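Local coordinates for protein mRNA interferase toxin RelE (Escherichia coli, PDB 4FXI) that cleaves mRNA in the ribosomal A site with codon specificity, inhibiting translation during amino acid starvation as the toxin of a type II toxin-antitoxin system, at residues Ala2-Asp8 with Lys70-Ile76; Ser36-Glu40 with Tyr64-Asp68; Ser58-Tyr64 with Val75-Ala81. The protein carries 1 engineered substitution. All blocks are in the same frame, centred on the assembly; numbering follows the deposited sequence.

Overall arrangement
All three contacts lie on one mixed sheet. Contact 1 adds the edge strand 4-7, parallel, to strand 72-78. Contact 3 pairs the same 72-78 strand, antiparallel, with 60-67. Contact 2 lays the loop after helix 20-35 on the far end of strand 60-67. Contacts 1 and 3 share V75 and I76, and both rest on backbone hydrogen bonds. Contact 2 relies on side chains: a buried tyrosine hydroxyl and a surface salt bridge. Its Y64 also belongs to contact 3. Y3 of contact 1 meets D68 and P37 of contact 2. Contact 3 is nearest the chain centre and carries the sulfate-bound R61. Contact 1 has several exposed residues along the sheet edge.

Contact 1. Residues Ala2-Asp8 with Lys70-Ile76; sequences AYFLDFD and KVVVFVI
F4 and D6 are tied to the neighbouring strand by backbone bonds on both their N and O atoms. F4 N donates to V71 O at 2.9 Å, and V73 N donates to F4 O at 2.8 Å. D6 repeats the pattern two residues on, with V73 O and V75 N as its partners. The last bond runs from D8 N to V75 O at 2.8 Å and is nearly straight, 176° at the hydrogen. D8 then caps the helix that starts at residue 9, and its carboxylate forms a salt bridge with R10.

A water links two charged side chains on the face that holds F4, D6, V72 and F74. It donates to D6 OD2 at 2.7 Å and accepts from K70 NZ at 2.8 Å. The D6 carboxylate lies beside the F74 ring, pointing the same way, with the two planes 41° apart. F74 swings its ring away from its own N (chi1 -178°), which carries CE1 to within 3.5 Å of D8 N. The V72 methyl CG2 packs on D6 CB on this same face.

The other face holds L5, V73, F7 and V75. V75 CB sits over one face of the F7 ring, 4.0 Å from its centroid, a CH-pi contact. L5 CD1 reaches V75 CG2 at 3.7 Å. At the N-terminal end, V71 CG1 lies over one face of the Y3 ring, while Y3 OH bonds to D68. L5 and V73 also meet L34 of helix 20-35, and F7 meets the ring of W15.

V71 and V72 both face I67 across the hairpin, a G1 beta bulge. The parallel pairing of 4-7 with 72-76 places the first strand at the edge of the mixed sheet of this RelE-family toxin.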
loop_
_atom_site.group_PDB
_atom_site.type_symbol
_atom_site.label_atom_id
_atom_site.label_comp_id
_atom_site.label_asym_id
_atom_site.label_seq_id
_atom_site.Cartn_x
_atom_site.Cartn_y
_atom_site.Cartn_z
ATOM N N ALA A 2 -17.313 -0.608 -4.184
ATOM C CA ALA A 2 -15.871 -0.588 -4.412
ATOM C C ALA A 2 -15.306 0.826 -4.289
ATOM O O ALA A 2 -16.039 1.814 -4.394
ATOM C CB ALA A 2 -15.543 -1.167 -5.776
ATOM N N TYR A 3 -13.996 0.906 -4.071
ATOM C CA TYR A 3 -13.300 2.181 -3.914
ATOM C C TYR A 3 -12.513 2.527 -5.176
ATOM O O TYR A 3 -12.132 1.640 -5.939
ATOM C CB TYR A 3 -12.335 2.109 -2.718
ATOM C CG TYR A 3 -13.013 2.275 -1.382
ATOM C CD1 TYR A 3 -14.005 1.393 -0.968
ATOM C CD2 TYR A 3 -12.647 3.301 -0.521
ATOM C CE1 TYR A 3 -14.619 1.541 0.273
ATOM C CE2 TYR A 3 -13.267 3.465 0.705
ATOM C CZ TYR A 3 -14.249 2.582 1.099
ATOM O OH TYR A 3 -14.856 2.742 2.328
ATOM N N PHE A 4 -12.286 3.820 -5.388
ATOM C CA PHE A 4 -11.388 4.286 -6.443
ATOM C C PHE A 4 -9.949 4.200 -5.956
ATOM O O PHE A 4 -9.703 3.965 -4.770
ATOM C CB PHE A 4 -11.710 5.743 -6.816
ATOM C CG PHE A 4 -13.070 5.935 -7.421
ATOM C CD1 PHE A 4 -13.272 5.734 -8.779
ATOM C CD2 PHE A 4 -14.146 6.327 -6.638
ATOM C CE1 PHE A 4 -14.528 5.912 -9.341
ATOM C CE2 PHE A 4 -15.403 6.511 -7.195
ATOM C CZ PHE A 4 -15.592 6.306 -8.549
ATOM N N LEU A 5 -8.999 4.417 -6.863
ATOM C CA LEU A 5 -7.580 4.286 -6.526
ATOM C C LEU A 5 -6.812 5.573 -6.810
ATOM O O LEU A 5 -7.077 6.251 -7.802
ATOM C CB LEU A 5 -6.952 3.130 -7.327
ATOM C CG LEU A 5 -5.430 2.948 -7.256
ATOM C CD1 LEU A 5 -4.985 2.503 -5.852
ATOM C CD2 LEU A 5 -4.958 1.942 -8.295
ATOM N N ASP A 6 -5.862 5.903 -5.937
ATOM C CA ASP A 6 -4.986 7.044 -6.160
ATOM C C ASP A 6 -3.628 6.687 -5.565
ATOM O O ASP A 6 -3.556 5.881 -4.637
ATOM C CB ASP A 6 -5.559 8.297 -5.484
ATOM C CG ASP A 6 -4.820 9.569 -5.879
ATOM O OD1 ASP A 6 -4.298 9.631 -7.014
ATOM O OD2 ASP A 6 -4.767 10.506 -5.058
ATOM N N PHE A 7 -2.563 7.269 -6.107
ATOM C CA PHE A 7 -1.204 7.045 -5.614
ATOM C C PHE A 7 -0.597 8.365 -5.186
ATOM O O PHE A 7 -0.792 9.390 -5.856
ATOM C CB PHE A 7 -0.299 6.534 -6.743
ATOM C CG PHE A 7 -0.396 5.066 -7.005
ATOM C CD1 PHE A 7 -1.410 4.555 -7.796
ATOM C CD2 PHE A 7 0.551 4.201 -6.504
ATOM C CE1 PHE A 7 -1.487 3.188 -8.048
ATOM C CE2 PHE A 7 0.482 2.835 -6.755
ATOM C CZ PHE A 7 -0.538 2.331 -7.538
ATOM N N ASP A 8 0.169 8.337 -4.099
ATOM C CA ASP A 8 1.114 9.409 -3.826
ATOM C C ASP A 8 2.103 9.419 -4.975
ATOM O O ASP A 8 2.502 8.352 -5.450
ATOM C CB ASP A 8 1.865 9.128 -2.523
ATOM C CG ASP A 8 2.798 10.257 -2.132
ATOM O OD1 ASP A 8 3.902 10.351 -2.699
ATOM O OD2 ASP A 8 2.427 11.047 -1.240
ATOM N N LYS A 70 -13.635 10.451 0.130
ATOM C CA LYS A 70 -13.365 10.510 -1.307
ATOM C C LYS A 70 -13.574 9.153 -1.962
ATOM O O LYS A 70 -13.338 8.979 -3.169
ATOM C CB LYS A 70 -11.942 11.016 -1.574
ATOM C CG LYS A 70 -11.677 12.425 -1.051
ATOM C CD LYS A 70 -10.249 12.861 -1.365
ATOM C CE LYS A 70 -9.939 12.690 -2.850
ATOM N NZ LYS A 70 -8.511 12.963 -3.170
ATOM N N VAL A 71 -14.043 8.201 -1.161
ATOM C CA VAL A 71 -14.213 6.814 -1.579
ATOM C C VAL A 71 -12.957 6.307 -2.290
ATOM O O VAL A 71 -13.031 5.697 -3.357
ATOM C CB VAL A 71 -15.435 6.626 -2.511
ATOM C CG1 VAL A 71 -15.888 5.174 -2.487
ATOM C CG2 VAL A 71 -16.574 7.536 -2.095
ATOM N N VAL A 72 -11.798 6.577 -1.698
ATOM C CA VAL A 72 -10.548 6.256 -2.363
ATOM C C VAL A 72 -9.566 5.447 -1.505
ATOM O O VAL A 72 -9.495 5.610 -0.274
ATOM C CB VAL A 72 -9.859 7.536 -2.894
ATOM C CG1 VAL A 72 -9.290 8.343 -1.755
ATOM C CG2 VAL A 72 -8.761 7.180 -3.882
ATOM N N VAL A 73 -8.839 4.555 -2.177
ATOM C CA VAL A 73 -7.697 3.855 -1.599
ATOM C C VAL A 73 -6.470 4.617 -2.061
ATOM O O VAL A 73 -6.194 4.697 -3.255
ATOM C CB VAL A 73 -7.610 2.386 -2.095
ATOM C CG1 VAL A 73 -6.247 1.757 -1.774
ATOM C CG2 VAL A 73 -8.743 1.558 -1.501
ATOM N N PHE A 74 -5.747 5.196 -1.108
ATOM C CA PHE A 74 -4.615 6.065 -1.409
ATOM C C PHE A 74 -3.321 5.324 -1.123
ATOM O O PHE A 74 -2.976 5.076 0.031
ATOM C CB PHE A 74 -4.718 7.336 -0.555
ATOM C CG PHE A 74 -3.632 8.340 -0.813
ATOM C CD1 PHE A 74 -3.421 8.856 -2.080
ATOM C CD2 PHE A 74 -2.836 8.790 0.228
ATOM C CE1 PHE A 74 -2.420 9.790 -2.308
ATOM C CE2 PHE A 74 -1.830 9.720 -0.002
ATOM C CZ PHE A 74 -1.627 10.219 -1.271
ATOM N N VAL A 75 -2.608 4.937 -2.172
ATOM C CA VAL A 75 -1.356 4.213 -1.984
ATOM C C VAL A 75 -0.264 5.198 -1.585
ATOM O O VAL A 75 0.053 6.096 -2.346
ATOM C CB VAL A 75 -0.934 3.491 -3.267
ATOM C CG1 VAL A 75 0.419 2.779 -3.060
ATOM C CG2 VAL A 75 -2.016 2.486 -3.676
ATOM N N ILE A 76 0.307 5.039 -0.392
ATOM C CA ILE A 76 1.307 6.006 0.086
ATOM C C ILE A 76 2.756 5.531 0.024
ATOM O O ILE A 76 3.681 6.347 -0.016
ATOM C CB ILE A 76 1.028 6.413 1.523
ATOM C CG1 ILE A 76 1.023 5.185 2.402
ATOM C CG2 ILE A 76 -0.313 7.082 1.631
ATOM C CD1 ILE A 76 0.478 5.465 3.743
HETATM O O HOH W 1 -6.734 10.789 -3.237
#

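Contact 2. Residues Ser36-Glu40 with Tyr64-Asp68; sequences SPRIE and YQVID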
loop_
_atom_site.group_PDB
_atom_site.type_symbol
_atom_site.label_atom_id
_atom_site.label_comp_id
_atom_site.label_asym_id
_atom_site.label_seq_id
_atom_site.Cartn_x
_atom_site.Cartn_y
_atom_site.Cartn_z
ATOM N N SER A 36 -12.972 -4.043 -1.422
ATOM C CA SER A 36 -13.312 -3.884 -0.006
ATOM C C SER A 36 -12.012 -3.715 0.790
ATOM O O SER A 36 -11.408 -4.697 1.235
ATOM C CB SER A 36 -14.079 -5.112 0.494
ATOM O OG SER A 36 -14.443 -4.976 1.858
ATOM N N PRO A 37 -11.573 -2.462 0.967
ATOM C CA PRO A 37 -10.187 -2.203 1.378
ATOM C C PRO A 37 -9.906 -2.282 2.873
ATOM O O PRO A 37 -8.750 -2.370 3.247
ATOM C CB PRO A 37 -9.943 -0.779 0.854
ATOM C CG PRO A 37 -11.296 -0.140 0.936
ATOM C CD PRO A 37 -12.244 -1.235 0.492
ATOM N N ARG A 38 -10.933 -2.257 3.710
ATOM C CA ARG A 38 -10.703 -2.390 5.138
ATOM C C ARG A 38 -10.671 -3.865 5.464
ATOM O O ARG A 38 -11.705 -4.530 5.525
ATOM C CB ARG A 38 -11.779 -1.654 5.930
ATOM C CG ARG A 38 -11.770 -0.147 5.672
ATOM C CD ARG A 38 -12.723 0.562 6.625
ATOM N NE ARG A 38 -12.776 2.003 6.407
ATOM C CZ ARG A 38 -11.867 2.860 6.863
ATOM N NH1 ARG A 38 -10.820 2.421 7.552
ATOM N NH2 ARG A 38 -12.004 4.156 6.624
ATOM N N ILE A 39 -9.460 -4.383 5.591
ATOM C CA ILE A 39 -9.245 -5.785 5.888
ATOM C C ILE A 39 -8.562 -5.724 7.243
ATOM O O ILE A 39 -7.389 -5.370 7.330
ATOM C CB ILE A 39 -8.307 -6.411 4.845
ATOM C CG1 ILE A 39 -8.955 -6.362 3.458
ATOM C CG2 ILE A 39 -7.961 -7.848 5.207
ATOM C CD1 ILE A 39 -8.018 -6.751 2.346
ATOM N N GLU A 40 -9.315 -6.043 8.291
ATOM C CA GLU A 40 -8.868 -5.786 9.663
ATOM C C GLU A 40 -7.553 -6.474 10.001
ATOM O O GLU A 40 -6.717 -5.911 10.731
ATOM C CB GLU A 40 -9.981 -6.154 10.651
ATOM C CG GLU A 40 -9.623 -5.916 12.111
ATOM C CD GLU A 40 -9.547 -4.447 12.495
ATOM O OE1 GLU A 40 -9.935 -3.573 11.687
ATOM O OE2 GLU A 40 -9.093 -4.167 13.627
ATOM N N TYR A 64 -1.343 1.523 2.235
ATOM C CA TYR A 64 -2.367 2.411 1.716
ATOM C C TYR A 64 -3.234 2.990 2.813
ATOM O O TYR A 64 -3.388 2.389 3.872
ATOM C CB TYR A 64 -3.239 1.708 0.660
ATOM C CG TYR A 64 -4.042 0.511 1.161
ATOM C CD1 TYR A 64 -5.323 0.666 1.694
ATOM C CD2 TYR A 64 -3.528 -0.776 1.063
ATOM C CE1 TYR A 64 -6.057 -0.439 2.143
ATOM C CE2 TYR A 64 -4.255 -1.880 1.494
ATOM C CZ TYR A 64 -5.508 -1.705 2.043
ATOM O OH TYR A 64 -6.211 -2.818 2.459
ATOM N N GLN A 65 -3.804 4.157 2.530
ATOM C CA GLN A 65 -4.721 4.832 3.437
ATOM C C GLN A 65 -6.125 4.760 2.852
ATOM O O GLN A 65 -6.316 5.036 1.672
ATOM C CB GLN A 65 -4.292 6.295 3.564
ATOM C CG GLN A 65 -5.132 7.134 4.494
ATOM C CD GLN A 65 -4.696 8.596 4.497
ATOM O OE1 GLN A 65 -4.436 9.183 3.449
ATOM N NE2 GLN A 65 -4.605 9.177 5.671
ATOM N N VAL A 66 -7.117 4.392 3.658
ATOM C CA VAL A 66 -8.494 4.433 3.160
ATOM C C VAL A 66 -9.142 5.780 3.469
ATOM O O VAL A 66 -9.166 6.212 4.617
ATOM C CB VAL A 66 -9.329 3.311 3.756
ATOM C CG1 VAL A 66 -10.776 3.435 3.291
ATOM C CG2 VAL A 66 -8.739 1.964 3.340
ATOM N N ILE A 67 -9.666 6.446 2.446
ATOM C CA ILE A 67 -10.229 7.781 2.624
ATOM C C ILE A 67 -11.699 7.778 2.233
ATOM O O ILE A 67 -12.046 7.987 1.062
ATOM C CB ILE A 67 -9.460 8.839 1.800
ATOM C CG1 ILE A 67 -7.950 8.740 2.081
ATOM C CG2 ILE A 67 -9.986 10.247 2.101
ATOM C CD1 ILE A 67 -7.097 9.669 1.249
ATOM N N ASP A 68 -12.560 7.528 3.214
ATOM C CA ASP A 68 -13.990 7.340 2.947
ATOM C C ASP A 68 -14.645 8.553 2.293
ATOM O O ASP A 68 -15.532 8.400 1.461
ATOM C CB ASP A 68 -14.740 7.015 4.242
ATOM C CG ASP A 68 -14.466 5.611 4.743
ATOM O OD1 ASP A 68 -14.014 4.770 3.943
ATOM O OD2 ASP A 68 -14.728 5.348 5.937
HETATM O O HOH W 2 -15.551 2.765 6.257
#
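Y64 has CG between its backbone N and carbonyl carbon (chi1 63°), and this rotation aims the ring at P37. The R38 chain is extended from CG to NE. This carries its guanidinium over V66 as far as D68. The two residues draw the loop after helix 20-35 onto strand 60-67 of the RelE sheet. No regular helix or strand is present in 36-40, and side chains carry most of the contact.

Y64 OH donates to P37 O at 2.7 Å. The hydroxyl comes in the carbonyl plane, on a lone pair. P37 O in turn lies at the edge of the tyrosine ring, near its plane. Both residues are buried, and this bond gives each of their two oxygens a partner. P37 CB lies 4.1 Å from Y64 CE1. It also packs against V66 CG2 at 3.9 Å, where the proline ring and the valine cross at about a right angle. Further packing on P37 comes from Y3 and V73.

V66 divides its methyls between two neighbours. CG2 serves P37, while CG1 lies over one face of the R38 guanidinium, 3.6 Å from NH2. An apolar group thus backs the charged one. R38 NH1 is held elsewhere, by a salt bridge to D49 and a bond to Y51 OH. With its salt bridge to D68 on NH2, the arginine joins the turn after strand 60-67 to the approach to strand 52-54. D68 OD1 also accepts from Y3 OH. A water bridges the pair as well, accepting from R38 NE and donating to D68 OD2.

The guanidinium and carboxylate planes are 76° apart, and R38 NH2 meets D68 OD2 from above the carboxylate plane at 3.1 Å.

Contact 3. Residues Ser58-Tyr64 with Val75-Ala81; sequences SGYRLVY and VISVGKA. Engineered in segment 75-81: A81 (natural residue Arg). With SO4 (sulfate ion), chain D.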
loop_
_atom_site.group_PDB
_atom_site.type_symbol
_atom_site.label_atom_id
_atom_site.label_comp_id
_atom_site.label_asym_id
_atom_site.label_seq_id
_atom_site.Cartn_x
_atom_site.Cartn_y
_atom_site.Cartn_z
ATOM N N SER A 58 9.161 -11.668 -0.601
ATOM C CA SER A 58 9.885 -10.711 -1.445
ATOM C C SER A 58 11.015 -9.886 -0.777
ATOM O O SER A 58 12.121 -9.852 -1.320
ATOM C CB SER A 58 8.941 -9.849 -2.300
ATOM O OG SER A 58 7.771 -9.501 -1.587
ATOM N N GLY A 59 10.784 -9.220 0.360
ATOM C CA GLY A 59 9.504 -9.075 1.022
ATOM C C GLY A 59 9.035 -7.640 0.859
ATOM O O GLY A 59 9.115 -6.811 1.770
ATOM N N TYR A 60 8.556 -7.344 -0.339
ATOM C CA TYR A 60 7.993 -6.044 -0.655
ATOM C C TYR A 60 6.634 -5.860 0.006
ATOM O O TYR A 60 5.941 -6.833 0.297
ATOM C CB TYR A 60 7.881 -5.886 -2.172
ATOM C CG TYR A 60 9.164 -5.404 -2.797
ATOM C CD1 TYR A 60 10.184 -6.291 -3.113
ATOM C CD2 TYR A 60 9.367 -4.057 -3.049
ATOM C CE1 TYR A 60 11.364 -5.849 -3.677
ATOM C CE2 TYR A 60 10.541 -3.605 -3.611
ATOM C CZ TYR A 60 11.537 -4.505 -3.924
ATOM O OH TYR A 60 12.710 -4.054 -4.484
ATOM N N ARG A 61 6.270 -4.602 0.250
ATOM C CA ARG A 61 5.026 -4.266 0.932
ATOM C C ARG A 61 4.398 -3.060 0.274
ATOM O O ARG A 61 5.098 -2.193 -0.247
ATOM C CB ARG A 61 5.304 -3.909 2.393
ATOM C CG ARG A 61 6.004 -4.985 3.193
ATOM C CD ARG A 61 5.097 -6.180 3.418
ATOM N NE ARG A 61 5.743 -7.186 4.257
ATOM C CZ ARG A 61 6.426 -8.226 3.788
ATOM N NH1 ARG A 61 6.552 -8.410 2.477
ATOM N NH2 ARG A 61 6.976 -9.086 4.630
ATOM N N LEU A 62 3.074 -2.990 0.308
ATOM C CA LEU A 62 2.380 -1.788 -0.123
ATOM C C LEU A 62 1.587 -1.259 1.065
ATOM O O LEU A 62 0.890 -2.016 1.743
ATOM C CB LEU A 62 1.472 -2.069 -1.345
ATOM C CG LEU A 62 0.733 -0.864 -1.941
ATOM C CD1 LEU A 62 0.575 -1.013 -3.458
ATOM C CD2 LEU A 62 -0.646 -0.623 -1.304
ATOM N N VAL A 63 1.701 0.040 1.323
ATOM C CA VAL A 63 0.926 0.652 2.379
ATOM C C VAL A 63 -0.096 1.617 1.788
ATOM O O VAL A 63 0.228 2.432 0.934
ATOM C CB VAL A 63 1.833 1.404 3.382
ATOM C CG1 VAL A 63 0.993 2.046 4.469
ATOM C CG2 VAL A 63 2.861 0.438 3.993
ATOM N N TYR A 64 -1.343 1.523 2.235
ATOM C CA TYR A 64 -2.367 2.411 1.716
ATOM C C TYR A 64 -3.234 2.990 2.813
ATOM O O TYR A 64 -3.388 2.389 3.872
ATOM C CB TYR A 64 -3.239 1.708 0.660
ATOM C CG TYR A 64 -4.042 0.511 1.161
ATOM C CD1 TYR A 64 -5.323 0.666 1.694
ATOM C CD2 TYR A 64 -3.528 -0.776 1.063
ATOM C CE1 TYR A 64 -6.057 -0.439 2.143
ATOM C CE2 TYR A 64 -4.255 -1.880 1.494
ATOM C CZ TYR A 64 -5.508 -1.705 2.043
ATOM O OH TYR A 64 -6.211 -2.818 2.459
ATOM N N VAL A 75 -2.608 4.937 -2.172
ATOM C CA VAL A 75 -1.356 4.213 -1.984
ATOM C C VAL A 75 -0.264 5.198 -1.585
ATOM O O VAL A 75 0.053 6.096 -2.346
ATOM C CB VAL A 75 -0.934 3.491 -3.267
ATOM C CG1 VAL A 75 0.419 2.779 -3.060
ATOM C CG2 VAL A 75 -2.016 2.486 -3.676
ATOM N N ILE A 76 0.307 5.039 -0.392
ATOM C CA ILE A 76 1.307 6.006 0.086
ATOM C C ILE A 76 2.756 5.531 0.024
ATOM O O ILE A 76 3.681 6.347 -0.016
ATOM C CB ILE A 76 1.028 6.413 1.523
ATOM C CG1 ILE A 76 1.023 5.185 2.402
ATOM C CG2 ILE A 76 -0.313 7.082 1.631
ATOM C CD1 ILE A 76 0.478 5.465 3.743
ATOM N N SER A 77 2.964 4.221 0.023
ATOM C CA SER A 77 4.311 3.689 0.103
ATOM C C SER A 77 4.390 2.271 -0.456
ATOM O O SER A 77 3.576 1.408 -0.110
ATOM C CB SER A 77 4.789 3.699 1.561
ATOM O OG SER A 77 6.149 3.305 1.651
ATOM N N VAL A 78 5.358 2.033 -1.338
ATOM C CA VAL A 78 5.666 0.665 -1.751
ATOM C C VAL A 78 7.178 0.433 -1.749
ATOM O O VAL A 78 7.940 1.173 -2.381
ATOM C CB VAL A 78 4.960 0.235 -3.081
ATOM C CG1 VAL A 78 4.142 1.362 -3.658
ATOM C CG2 VAL A 78 5.948 -0.327 -4.094
ATOM N N GLY A 79 7.601 -0.570 -0.985
ATOM C CA GLY A 79 9.012 -0.834 -0.771
ATOM C C GLY A 79 9.260 -1.983 0.192
ATOM O O GLY A 79 8.381 -2.809 0.412
ATOM N N LYS A 80 10.454 -2.011 0.785
ATOM C CA LYS A 80 10.926 -3.145 1.592
ATOM C C LYS A 80 10.537 -3.105 3.073
ATOM O O LYS A 80 10.632 -2.063 3.728
ATOM C CB LYS A 80 12.454 -3.249 1.504
ATOM C CG LYS A 80 13.000 -3.359 0.092
ATOM C CD LYS A 80 12.561 -4.648 -0.575
ATOM C CE LYS A 80 13.096 -5.864 0.163
ATOM N NZ LYS A 80 12.825 -7.127 -0.581
ATOM N N ALA A 81 10.139 -4.259 3.601
ATOM C CA ALA A 81 9.846 -4.395 5.024
ATOM C C ALA A 81 11.122 -4.385 5.869
ATOM O O ALA A 81 11.087 -4.034 7.049
ATOM C CB ALA A 81 9.052 -5.664 5.285
HETATM S S SO4 D . 5.976 -7.137 7.991
HETATM O O1 SO4 D . 4.885 -7.838 8.664
HETATM O O2 SO4 D . 6.547 -6.145 8.899
HETATM O O3 SO4 D . 7.004 -8.093 7.588
HETATM O O4 SO4 D . 5.464 -6.459 6.803
#
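K80 lays its CD over one face of the Y60 ring, 3.6 Å from the centroid, in a CH-pi contact. Bends at chi2 (-65°) and chi3 (-62°) fold the lysine back over the ring. Its NZ then lies 2.9 Å from S58 O. S58 OG accepts from Y60 N, forming an ST turn at the start of the strand.

R61 N and O bond to G79 O and N. The R61 guanidinium holds a sulfate, probably from the crystallisation liquor. R61 NE donates to SO4 O4 at 2.7 Å, and R61 NH2 to SO4 O3 at 3.1 Å. R61 NH1 turns back to Y60 O, 2.8 Å away, which helps fix the group's rotation. A81 CB lies over one face of the R61 guanidinium, toward its rim. A81 is an engineered substitution for the natural arginine, the inferred proton donor. R61 is an inferred transition-state stabiliser. K54 and Y87 also bind the sulfate, so the anion may mark where an mRNA phosphate lies.

V63 N donates to S77 O at 2.7 Å. V63 O accepts from I76 N, and weakly from S77 N. I76 and S77 thus both face V63, a classic beta bulge. V63 CG1 meets I76 CD1 at 3.5 Å, while L62 packs across V75 CG1 on the opposite face.

The strands form an antiparallel hairpin in the middle of the sheet, between 4-7 and 52-54. I76, S77 and R61 touch helix 85-94, and Y60 and Y64 touch helix 20-35.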